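Local atomic coordinates of beta-xylosidase (Uncultured organism, PDB entry 4MLG), a protein that probably hydrolyses xylo-oligosaccharides to xylose, as a beta-propeller glycosidase of family 43. Residues Y96-L101 and P137-D142; P141-E146 and G232-S237; W226-N231 and G282-F287. All coordinates share one frame; numbering follows the deposited sequence.

In the fold
All three contacts lie between neighbouring blades of a beta-propeller. Contacts 1 and 3 join strands of adjacent blades through side chains: strand 94-102 meets strand 138-141 in contact 1, and strand 223-230 meets strand 283-290 in contact 3. In contact 2 the loop that follows strand 138-141 is bound by a tyrosine of strand 233-239. Contacts 1 and 2 share Asp142 and have centres about 14 Å apart; those of contacts 2 and 3, on paired strands, are about 11 Å apart. The calcium ion, held by Asp85 and His274, lies about 7 Å from the Pro137 side chain in contact 1 and about 12 Å from that of His228 in contact 3.

Contact 1 (Y96-L101 and P137-D142); sequences YMYFPL and PCIWPD
At an inter-blade interface of the propeller, Tyr98 and Pro100 on strand 94-102 pack against two residues of the next sheet: Pro137, just before strand 138-141, and Ile139 within it. Ile139 lays its CD1 methyl over one face of the Tyr98 ring, 3.9 Å from the centroid and 23° off the ring normal, a CH-pi contact displaced toward the CD2 side. The methylene adds an apolar contact, with Ile139 CG1 3.4 Å from Tyr98 CD2. The two side chains cross at about a right angle. A branched aliphatic chain suits this place because its CD1 methyl can lie over the ring while CG1 packs near CD2. No backbone hydrogen bond joins the two segments: the strands belong to adjacent blades, whose faces meet through side chains while each strand pairs within its own sheet. Ile139 N instead bonds to the side chain of Asp87, on strand 81-91.

Further along, two proline rings meet crosswise, Pro100 CD lying 4.0 Å from Pro137 CD. Pro137 also sets CG 3.4 Å from the carbonyl O of Tyr98. Both rings are compact and rigid, and fill a buried site without bringing in a polar group. Met149 of strand 147-151 packs on both Tyr98 and Ile139, and the Tyr98 hydroxyl makes a weak hydrogen bond to Met192 O.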
loop_
_atom_site.group_PDB
_atom_site.type_symbol
_atom_site.label_atom_id
_atom_site.label_comp_id
_atom_site.label_asym_id
_atom_site.label_seq_id
_atom_site.Cartn_x
_atom_site.Cartn_y
_atom_site.Cartn_z
ATOM N N TYR A 96 13.157 -1.571 19.185
ATOM C CA TYR A 96 12.348 -1.356 17.993
ATOM C C TYR A 96 11.018 -2.091 18.083
ATOM O O TYR A 96 10.978 -3.322 18.100
ATOM C CB TYR A 96 13.109 -1.811 16.745
ATOM C CG TYR A 96 14.376 -1.027 16.480
ATOM C CD1 TYR A 96 14.361 0.096 15.664
ATOM C CD2 TYR A 96 15.586 -1.410 17.047
ATOM C CE1 TYR A 96 15.513 0.816 15.419
ATOM C CE2 TYR A 96 16.743 -0.695 16.807
ATOM C CZ TYR A 96 16.701 0.417 15.992
ATOM O OH TYR A 96 17.850 1.136 15.746
ATOM N N MET A 97 9.929 -1.332 18.148
ATOM C CA MET A 97 8.595 -1.920 18.174
ATOM C C MET A 97 8.019 -2.025 16.767
ATOM O O MET A 97 7.949 -1.033 16.041
ATOM C CB MET A 97 7.654 -1.102 19.058
ATOM C CG MET A 97 6.206 -1.559 18.991
ATOM S SD MET A 97 5.111 -0.591 20.044
ATOM C CE MET A 97 5.775 -0.964 21.665
ATOM N N TYR A 98 7.611 -3.229 16.383
ATOM C CA TYR A 98 7.029 -3.450 15.067
ATOM C C TYR A 98 5.531 -3.705 15.175
ATOM O O TYR A 98 5.100 -4.748 15.667
ATOM C CB TYR A 98 7.728 -4.611 14.357
ATOM C CG TYR A 98 9.174 -4.327 14.020
ATOM C CD1 TYR A 98 9.538 -3.884 12.757
ATOM C CD2 TYR A 98 10.176 -4.492 14.969
ATOM C CE1 TYR A 98 10.856 -3.623 12.444
ATOM C CE2 TYR A 98 11.497 -4.233 14.665
ATOM C CZ TYR A 98 11.831 -3.797 13.402
ATOM O OH TYR A 98 13.145 -3.536 13.094
ATOM N N PHE A 99 4.743 -2.741 14.712
ATOM C CA PHE A 99 3.294 -2.812 14.831
ATOM C C PHE A 99 2.612 -2.913 13.471
ATOM O O PHE A 99 3.024 -2.262 12.512
ATOM C CB PHE A 99 2.761 -1.593 15.590
ATOM C CG PHE A 99 3.109 -0.277 14.950
ATOM C CD1 PHE A 99 2.257 0.310 14.027
ATOM C CD2 PHE A 99 4.284 0.379 15.279
ATOM C CE1 PHE A 99 2.577 1.518 13.436
ATOM C CE2 PHE A 99 4.607 1.589 14.694
ATOM C CZ PHE A 99 3.752 2.159 13.772
ATOM N N PRO A 100 1.566 -3.744 13.386
ATOM C CA PRO A 100 0.723 -3.826 12.194
ATOM C C PRO A 100 -0.392 -2.788 12.268
ATOM O O PRO A 100 -0.915 -2.522 13.350
ATOM C CB PRO A 100 0.146 -5.235 12.284
ATOM C CG PRO A 100 0.057 -5.500 13.741
ATOM C CD PRO A 100 1.192 -4.749 14.395
ATOM N N LEU A 101 -0.741 -2.204 11.128
ATOM C CA LEU A 101 -1.745 -1.149 11.091
ATOM C C LEU A 101 -2.187 -0.906 9.657
ATOM O O LEU A 101 -1.355 -0.735 8.765
ATOM C CB LEU A 101 -1.178 0.145 11.682
ATOM C CG LEU A 101 -2.108 1.353 11.810
ATOM C CD1 LEU A 101 -3.072 1.176 12.970
ATOM C CD2 LEU A 101 -1.295 2.623 11.980
ATOM N N PRO A 137 3.544 -9.440 13.137
ATOM C CA PRO A 137 4.989 -9.611 12.973
ATOM C C PRO A 137 5.638 -10.212 14.212
ATOM O O PRO A 137 5.178 -9.981 15.333
ATOM C CB PRO A 137 5.481 -8.178 12.779
ATOM C CG PRO A 137 4.520 -7.361 13.555
ATOM C CD PRO A 137 3.186 -8.033 13.386
ATOM N N CYS A 138 6.696 -10.985 13.996
ATOM C CA CYS A 138 7.503 -11.534 15.077
ATOM C C CYS A 138 8.972 -11.280 14.764
ATOM O O CYS A 138 9.458 -11.667 13.703
ATOM C CB CYS A 138 7.250 -13.035 15.221
ATOM S SG CYS A 138 8.476 -13.910 16.222
ATOM N N ILE A 139 9.680 -10.624 15.676
ATOM C CA ILE A 139 11.077 -10.285 15.431
ATOM C C ILE A 139 12.019 -11.195 16.207
ATOM O O ILE A 139 12.027 -11.196 17.438
ATOM C CB ILE A 139 11.379 -8.822 15.780
ATOM C CG1 ILE A 139 10.240 -7.918 15.306
ATOM C CG2 ILE A 139 12.698 -8.398 15.157
ATOM C CD1 ILE A 139 10.044 -7.920 13.806
ATOM N N TRP A 140 12.822 -11.960 15.473
ATOM C CA TRP A 140 13.681 -12.974 16.074
ATOM C C TRP A 140 15.171 -12.651 15.962
ATOM O O TRP A 140 15.728 -12.628 14.863
ATOM C CB TRP A 140 13.387 -14.340 15.454
ATOM C CG TRP A 140 14.385 -15.391 15.810
ATOM C CD1 TRP A 140 15.238 -16.033 14.960
ATOM C CD2 TRP A 140 14.644 -15.920 17.115
ATOM N NE1 TRP A 140 16.008 -16.935 15.654
ATOM C CE2 TRP A 140 15.664 -16.883 16.980
ATOM C CE3 TRP A 140 14.112 -15.674 18.384
ATOM C CZ2 TRP A 140 16.162 -17.600 18.067
ATOM C CZ3 TRP A 140 14.607 -16.386 19.462
ATOM C CH2 TRP A 140 15.622 -17.338 19.297
ATOM N N PRO A 141 15.820 -12.398 17.108
ATOM C CA PRO A 141 17.268 -12.173 17.166
ATOM C C PRO A 141 18.023 -13.491 17.035
ATOM O O PRO A 141 18.325 -14.127 18.045
ATOM C CB PRO A 141 17.482 -11.587 18.569
ATOM C CG PRO A 141 16.111 -11.210 19.066
ATOM C CD PRO A 141 15.182 -12.177 18.416
ATOM N N ASP A 142 18.321 -13.890 15.803
ATOM C CA ASP A 142 18.979 -15.166 15.546
ATOM C C ASP A 142 20.430 -15.162 16.024
ATOM O O ASP A 142 21.026 -14.104 16.232
ATOM C CB ASP A 142 18.916 -15.505 14.056
ATOM C CG ASP A 142 19.303 -16.942 13.765
ATOM O OD1 ASP A 142 18.397 -17.799 13.701
ATOM O OD2 ASP A 142 20.512 -17.215 13.602
#

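Contact 2 (P141-E146 and G232-S237); sequences PDKDGE and GKYYFS
Asp142 turns its carboxylate out from the chain with CG opposite the backbone N (chi1 -167°), while Tyr234 holds CG anti to its carbonyl carbon (chi1 -75°), and the two polar groups meet. Tyr234 OH donates to Asp142 OD1 at 2.5 Å, a very short value not to be taken as exact or as evidence of unusual strength. The oxygen lies at the ring edge, near its plane, and the carboxylate is turned only 9° from that plane. The CA atoms of Asp142 and Tyr234 are 9.9 Å apart, a distance the two side chains bridge together; tyrosine suits its place by ending in a donor.

Both carboxylate oxygens have partners. OD1 also accepts from Trp140 NE1; OD2 takes the backbone N of Asp144 at 2.9 Å, on the anti side, closing an Asx turn. This turn overlaps a type I beta turn from Asp142 to Gly145, so the tyrosine of one propeller blade is bound to a hairpin loop of its neighbour. Asp144 OD1 forms a second Asx turn with Glu146 N.

Lys143 crosses Tyr234 at a slant, its extended chain bringing CE 3.6 Å from Tyr234 OH. Its NZ bonds to Tyr229 OH.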
loop_
_atom_site.group_PDB
_atom_site.type_symbol
_atom_site.label_atom_id
_atom_site.label_comp_id
_atom_site.label_asym_id
_atom_site.label_seq_id
_atom_site.Cartn_x
_atom_site.Cartn_y
_atom_site.Cartn_z
ATOM N N PRO A 141 15.820 -12.398 17.108
ATOM C CA PRO A 141 17.268 -12.173 17.166
ATOM C C PRO A 141 18.023 -13.491 17.035
ATOM O O PRO A 141 18.325 -14.127 18.045
ATOM C CB PRO A 141 17.482 -11.587 18.569
ATOM C CG PRO A 141 16.111 -11.210 19.066
ATOM C CD PRO A 141 15.182 -12.177 18.416
ATOM N N ASP A 142 18.321 -13.890 15.803
ATOM C CA ASP A 142 18.979 -15.166 15.546
ATOM C C ASP A 142 20.430 -15.162 16.024
ATOM O O ASP A 142 21.026 -14.104 16.232
ATOM C CB ASP A 142 18.916 -15.505 14.056
ATOM C CG ASP A 142 19.303 -16.942 13.765
ATOM O OD1 ASP A 142 18.397 -17.799 13.701
ATOM O OD2 ASP A 142 20.512 -17.215 13.602
ATOM N N LYS A 143 20.989 -16.356 16.190
ATOM C CA LYS A 143 22.356 -16.519 16.669
ATOM C C LYS A 143 23.403 -16.046 15.660
ATOM O O LYS A 143 24.565 -15.852 16.017
ATOM C CB LYS A 143 22.612 -17.981 17.040
ATOM C CG LYS A 143 22.322 -18.961 15.914
ATOM C CD LYS A 143 22.616 -20.390 16.340
ATOM C CE LYS A 143 22.343 -21.377 15.214
ATOM N NZ LYS A 143 22.657 -22.779 15.611
ATOM N N ASP A 144 22.996 -15.860 14.407
ATOM C CA ASP A 144 23.928 -15.418 13.371
ATOM C C ASP A 144 24.241 -13.925 13.469
ATOM O O ASP A 144 25.075 -13.408 12.727
ATOM C CB ASP A 144 23.417 -15.773 11.969
ATOM C CG ASP A 144 22.042 -15.199 11.676
ATOM O OD1 ASP A 144 21.547 -14.368 12.466
ATOM O OD2 ASP A 144 21.456 -15.579 10.640
ATOM N N GLY A 145 23.565 -13.239 14.385
ATOM C CA GLY A 145 23.783 -11.820 14.592
ATOM C C GLY A 145 22.737 -10.961 13.910
ATOM O O GLY A 145 22.617 -9.769 14.197
ATOM N N GLU A 146 21.974 -11.567 13.006
ATOM C CA GLU A 146 20.941 -10.845 12.271
ATOM C C GLU A 146 19.594 -10.906 12.985
ATOM O O GLU A 146 19.397 -11.713 13.894
ATOM C CB GLU A 146 20.806 -11.404 10.852
ATOM C CG GLU A 146 22.103 -11.423 10.055
ATOM C CD GLU A 146 22.582 -10.037 9.662
ATOM O OE1 GLU A 146 21.782 -9.078 9.729
ATOM O OE2 GLU A 146 23.764 -9.906 9.282
ATOM N N GLY A 232 19.478 -26.317 20.997
ATOM C CA GLY A 232 20.059 -26.375 19.669
ATOM C C GLY A 232 19.052 -26.657 18.571
ATOM O O GLY A 232 19.392 -27.247 17.546
ATOM N N LYS A 233 17.811 -26.231 18.776
ATOM C CA LYS A 233 16.758 -26.471 17.796
ATOM C C LYS A 233 15.815 -25.273 17.690
ATOM O O LYS A 233 15.560 -24.585 18.678
ATOM C CB LYS A 233 15.976 -27.736 18.158
ATOM C CG LYS A 233 15.319 -28.425 16.974
ATOM C CD LYS A 233 14.484 -29.615 17.419
ATOM C CE LYS A 233 15.304 -30.599 18.238
ATOM N NZ LYS A 233 14.481 -31.743 18.720
ATOM N N TYR A 234 15.306 -25.025 16.487
ATOM C CA TYR A 234 14.364 -23.932 16.264
ATOM C C TYR A 234 12.924 -24.387 16.482
ATOM O O TYR A 234 12.565 -25.521 16.162
ATOM C CB TYR A 234 14.517 -23.361 14.851
ATOM C CG TYR A 234 15.745 -22.501 14.653
ATOM C CD1 TYR A 234 15.670 -21.119 14.756
ATOM C CD2 TYR A 234 16.977 -23.070 14.357
ATOM C CE1 TYR A 234 16.788 -20.327 14.572
ATOM C CE2 TYR A 234 18.100 -22.286 14.172
ATOM C CZ TYR A 234 18.001 -20.915 14.280
ATOM O OH TYR A 234 19.114 -20.129 14.098
ATOM N N TYR A 235 12.103 -23.498 17.029
ATOM C CA TYR A 235 10.697 -23.802 17.256
ATOM C C TYR A 235 9.803 -22.701 16.698
ATOM O O TYR A 235 9.703 -21.621 17.278
ATOM C CB TYR A 235 10.416 -23.986 18.749
ATOM C CG TYR A 235 11.014 -25.237 19.355
ATOM C CD1 TYR A 235 10.283 -26.416 19.426
ATOM C CD2 TYR A 235 12.306 -25.236 19.867
ATOM C CE1 TYR A 235 10.824 -27.561 19.984
ATOM C CE2 TYR A 235 12.855 -26.376 20.425
ATOM C CZ TYR A 235 12.110 -27.534 20.480
ATOM O OH TYR A 235 12.656 -28.669 21.036
ATOM N N PHE A 236 9.157 -22.977 15.570
ATOM C CA PHE A 236 8.210 -22.033 14.996
ATOM C C PHE A 236 6.787 -22.405 15.393
ATOM O O PHE A 236 6.224 -23.376 14.886
ATOM C CB PHE A 236 8.338 -21.987 13.473
ATOM C CG PHE A 236 7.371 -21.046 12.813
ATOM C CD1 PHE A 236 7.613 -19.680 12.802
ATOM C CD2 PHE A 236 6.219 -21.524 12.209
ATOM C CE1 PHE A 236 6.723 -18.807 12.197
ATOM C CE2 PHE A 236 5.324 -20.658 11.602
ATOM C CZ PHE A 236 5.577 -19.297 11.595
ATOM N N SER A 237 6.214 -21.631 16.307
ATOM C CA SER A 237 4.848 -21.861 16.752
ATOM C C SER A 237 3.902 -20.837 16.132
ATOM O O SER A 237 4.333 -19.770 15.687
ATOM C CB SER A 237 4.766 -21.825 18.277
ATOM O OG SER A 237 5.268 -20.603 18.788
#

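Contact 3 (W226-N231 and G282-F287); sequences WMHYYN and GKWYLF
Aromatic contacts dominate here, with the Trp284 indole reaching His228 with its CZ3-CH2 end and Tyr230 with NE1 and CZ2. At the imidazole, Trp284 CZ3 is 3.6 Å from His228 CD2. The six-membered ring of the indole and the imidazole have planes inclined at 46°. Along the NE1-CE2-CZ2 side of the indole, Tyr230 CD1 stands 3.9 Å from both Trp284 NE1 and CZ2. The phenol and the five-membered ring are turned 85° apart, with centroids separated by 5.5 Å. In Tyr230 the ring is trans to the amide nitrogen (chi1 164°), whereas His228 places CG between its N and carbonyl carbon; these different torsions let two residues on the same side of a strand present rings to one indole.

The backbones themselves stay well apart. Strand segments 226-230 and 283-287 run nearly antiparallel, yet their axes come no closer than 11.4 Å, too far for strand pairing, and are bridged by side chains. They belong to two adjacent blades of the propeller, the second being the one in which the N-terminal strand 5-6 pairs with strand 302-308. Tryptophan, the largest side chain, suits such a wide separation.

One polar group of the backbone takes part: the carbonyl O of Tyr229 meets the indole at its edge, near the ring plane, 3.6 Å from Trp284 CH2. The Tyr229 side chain itself starts off away from this interface.

Further rings enlarge the cluster. Tyr310 stacks on Tyr230 and meets Trp284 edge-to-face, while Tyr235, on the paired strand 233-239, lies almost parallel to the His228 ring. Ile277 of strand 276-280 touches both His228 and Trp284.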
loop_
_atom_site.group_PDB
_atom_site.type_symbol
_atom_site.label_atom_id
_atom_site.label_comp_id
_atom_site.label_asym_id
_atom_site.label_seq_id
_atom_site.Cartn_x
_atom_site.Cartn_y
_atom_site.Cartn_z
ATOM N N TRP A 226 5.523 -17.074 15.758
ATOM C CA TRP A 226 6.490 -16.915 16.841
ATOM C C TRP A 226 7.657 -17.884 16.674
ATOM O O TRP A 226 7.478 -19.007 16.205
ATOM C CB TRP A 226 5.829 -17.107 18.207
ATOM C CG TRP A 226 6.744 -16.787 19.351
ATOM C CD1 TRP A 226 7.509 -17.665 20.062
ATOM C CD2 TRP A 226 7.000 -15.492 19.908
ATOM N NE1 TRP A 226 8.221 -16.998 21.030
ATOM C CE2 TRP A 226 7.926 -15.662 20.957
ATOM C CE3 TRP A 226 6.533 -14.203 19.624
ATOM C CZ2 TRP A 226 8.395 -14.594 21.720
ATOM C CZ3 TRP A 226 6.999 -13.145 20.383
ATOM C CH2 TRP A 226 7.920 -13.347 21.419
ATOM N N MET A 227 8.849 -17.443 17.064
ATOM C CA MET A 227 10.059 -18.239 16.896
ATOM C C MET A 227 10.927 -18.179 18.145
ATOM O O MET A 227 11.216 -17.096 18.654
ATOM C CB MET A 227 10.861 -17.729 15.698
ATOM C CG MET A 227 12.151 -18.489 15.439
ATOM S SD MET A 227 11.876 -20.093 14.661
ATOM C CE MET A 227 11.176 -19.583 13.093
ATOM N N HIS A 228 11.341 -19.342 18.640
ATOM C CA HIS A 228 12.290 -19.394 19.747
ATOM C C HIS A 228 13.297 -20.531 19.578
ATOM O O HIS A 228 13.201 -21.325 18.643
ATOM C CB HIS A 228 11.575 -19.475 21.102
ATOM C CG HIS A 228 11.030 -20.831 21.430
ATOM N ND1 HIS A 228 9.722 -21.188 21.182
ATOM C CD2 HIS A 228 11.610 -21.909 22.006
ATOM C CE1 HIS A 228 9.523 -22.430 21.584
ATOM N NE2 HIS A 228 10.654 -22.892 22.086
ATOM N N TYR A 229 14.261 -20.600 20.490
ATOM C CA TYR A 229 15.385 -21.517 20.347
ATOM C C TYR A 229 15.637 -22.285 21.640
ATOM O O TYR A 229 15.865 -21.685 22.692
ATOM C CB TYR A 229 16.632 -20.727 19.949
ATOM C CG TYR A 229 17.782 -21.562 19.437
ATOM C CD1 TYR A 229 17.768 -22.085 18.150
ATOM C CD2 TYR A 229 18.896 -21.803 20.230
ATOM C CE1 TYR A 229 18.824 -22.840 17.676
ATOM C CE2 TYR A 229 19.955 -22.556 19.764
ATOM C CZ TYR A 229 19.915 -23.071 18.487
ATOM O OH TYR A 229 20.970 -23.820 18.019
ATOM N N TYR A 230 15.593 -23.610 21.556
ATOM C CA TYR A 230 15.798 -24.460 22.725
ATOM C C TYR A 230 16.566 -25.733 22.383
ATOM O O TYR A 230 16.205 -26.458 21.453
ATOM C CB TYR A 230 14.455 -24.811 23.376
ATOM C CG TYR A 230 14.521 -25.975 24.344
ATOM C CD1 TYR A 230 14.996 -25.804 25.638
ATOM C CD2 TYR A 230 14.097 -27.243 23.963
ATOM C CE1 TYR A 230 15.055 -26.867 26.524
ATOM C CE2 TYR A 230 14.152 -28.308 24.839
ATOM C CZ TYR A 230 14.631 -28.115 26.118
ATOM O OH TYR A 230 14.684 -29.177 26.993
ATOM N N ASN A 231 17.624 -25.988 23.147
ATOM C CA ASN A 231 18.435 -27.194 23.006
ATOM C C ASN A 231 18.985 -27.397 21.595
ATOM O O ASN A 231 18.960 -28.505 21.061
ATOM C CB ASN A 231 17.644 -28.428 23.453
ATOM C CG ASN A 231 18.536 -29.529 23.991
ATOM O OD1 ASN A 231 19.742 -29.547 23.739
ATOM N ND2 ASN A 231 17.948 -30.456 24.737
ATOM N N GLY A 282 15.017 -19.860 34.456
ATOM C CA GLY A 282 15.195 -21.299 34.357
ATOM C C GLY A 282 13.961 -22.067 33.921
ATOM O O GLY A 282 14.032 -23.272 33.676
ATOM N N LYS A 283 12.830 -21.377 33.826
ATOM C CA LYS A 283 11.580 -22.020 33.431
ATOM C C LYS A 283 10.971 -21.369 32.194
ATOM O O LYS A 283 11.097 -20.161 31.990
ATOM C CB LYS A 283 10.573 -21.993 34.581
ATOM C CG LYS A 283 11.069 -22.660 35.848
ATOM C CD LYS A 283 10.029 -22.590 36.951
ATOM C CE LYS A 283 10.547 -23.236 38.225
ATOM N NZ LYS A 283 9.552 -23.173 39.330
ATOM N N TRP A 284 10.311 -22.178 31.372
ATOM C CA TRP A 284 9.657 -21.679 30.170
ATOM C C TRP A 284 8.183 -21.389 30.436
ATOM O O TRP A 284 7.536 -22.089 31.216
ATOM C CB TRP A 284 9.804 -22.682 29.024
ATOM C CG TRP A 284 11.205 -22.786 28.496
ATOM C CD1 TRP A 284 12.227 -23.524 29.020
ATOM C CD2 TRP A 284 11.735 -22.132 27.337
ATOM N NE1 TRP A 284 13.361 -23.367 28.260
ATOM C CE2 TRP A 284 13.086 -22.518 27.221
ATOM C CE3 TRP A 284 11.200 -21.256 26.387
ATOM C CZ2 TRP A 284 13.908 -22.059 26.191
ATOM C CZ3 TRP A 284 12.017 -20.802 25.366
ATOM C CH2 TRP A 284 13.356 -21.203 25.277
ATOM N N TYR A 285 7.660 -20.352 29.788
ATOM C CA TYR A 285 6.272 -19.951 29.981
ATOM C C TYR A 285 5.555 -19.733 28.652
ATOM O O TYR A 285 6.154 -19.269 27.681
ATOM C CB TYR A 285 6.195 -18.679 30.830
ATOM C CG TYR A 285 6.769 -18.839 32.219
ATOM C CD1 TYR A 285 5.976 -19.277 33.272
ATOM C CD2 TYR A 285 8.104 -18.557 32.478
ATOM C CE1 TYR A 285 6.497 -19.429 34.544
ATOM C CE2 TYR A 285 8.634 -18.706 33.746
ATOM C CZ TYR A 285 7.825 -19.143 34.776
ATOM O OH TYR A 285 8.345 -19.292 36.041
ATOM N N LEU A 286 4.271 -20.076 28.614
ATOM C CA LEU A 286 3.451 -19.835 27.434
ATOM C C LEU A 286 2.434 -18.737 27.718
ATOM O O LEU A 286 1.331 -19.010 28.192
ATOM C CB LEU A 286 2.729 -21.114 27.002
ATOM C CG LEU A 286 1.816 -20.999 25.776
ATOM C CD1 LEU A 286 2.632 -20.748 24.518
ATOM C CD2 LEU A 286 0.940 -22.234 25.622
ATOM N N PHE A 287 2.813 -17.493 27.444
ATOM C CA PHE A 287 1.894 -16.374 27.592
ATOM C C PHE A 287 0.836 -16.451 26.499
ATOM O O PHE A 287 1.165 -16.640 25.332
ATOM C CB PHE A 287 2.640 -15.042 27.504
ATOM C CG PHE A 287 3.585 -14.797 28.647
ATOM C CD1 PHE A 287 3.187 -14.052 29.745
ATOM C CD2 PHE A 287 4.872 -15.307 28.620
ATOM C CE1 PHE A 287 4.054 -13.824 30.795
ATOM C CE2 PHE A 287 5.743 -15.081 29.669
ATOM C CZ PHE A 287 5.331 -14.341 30.757
#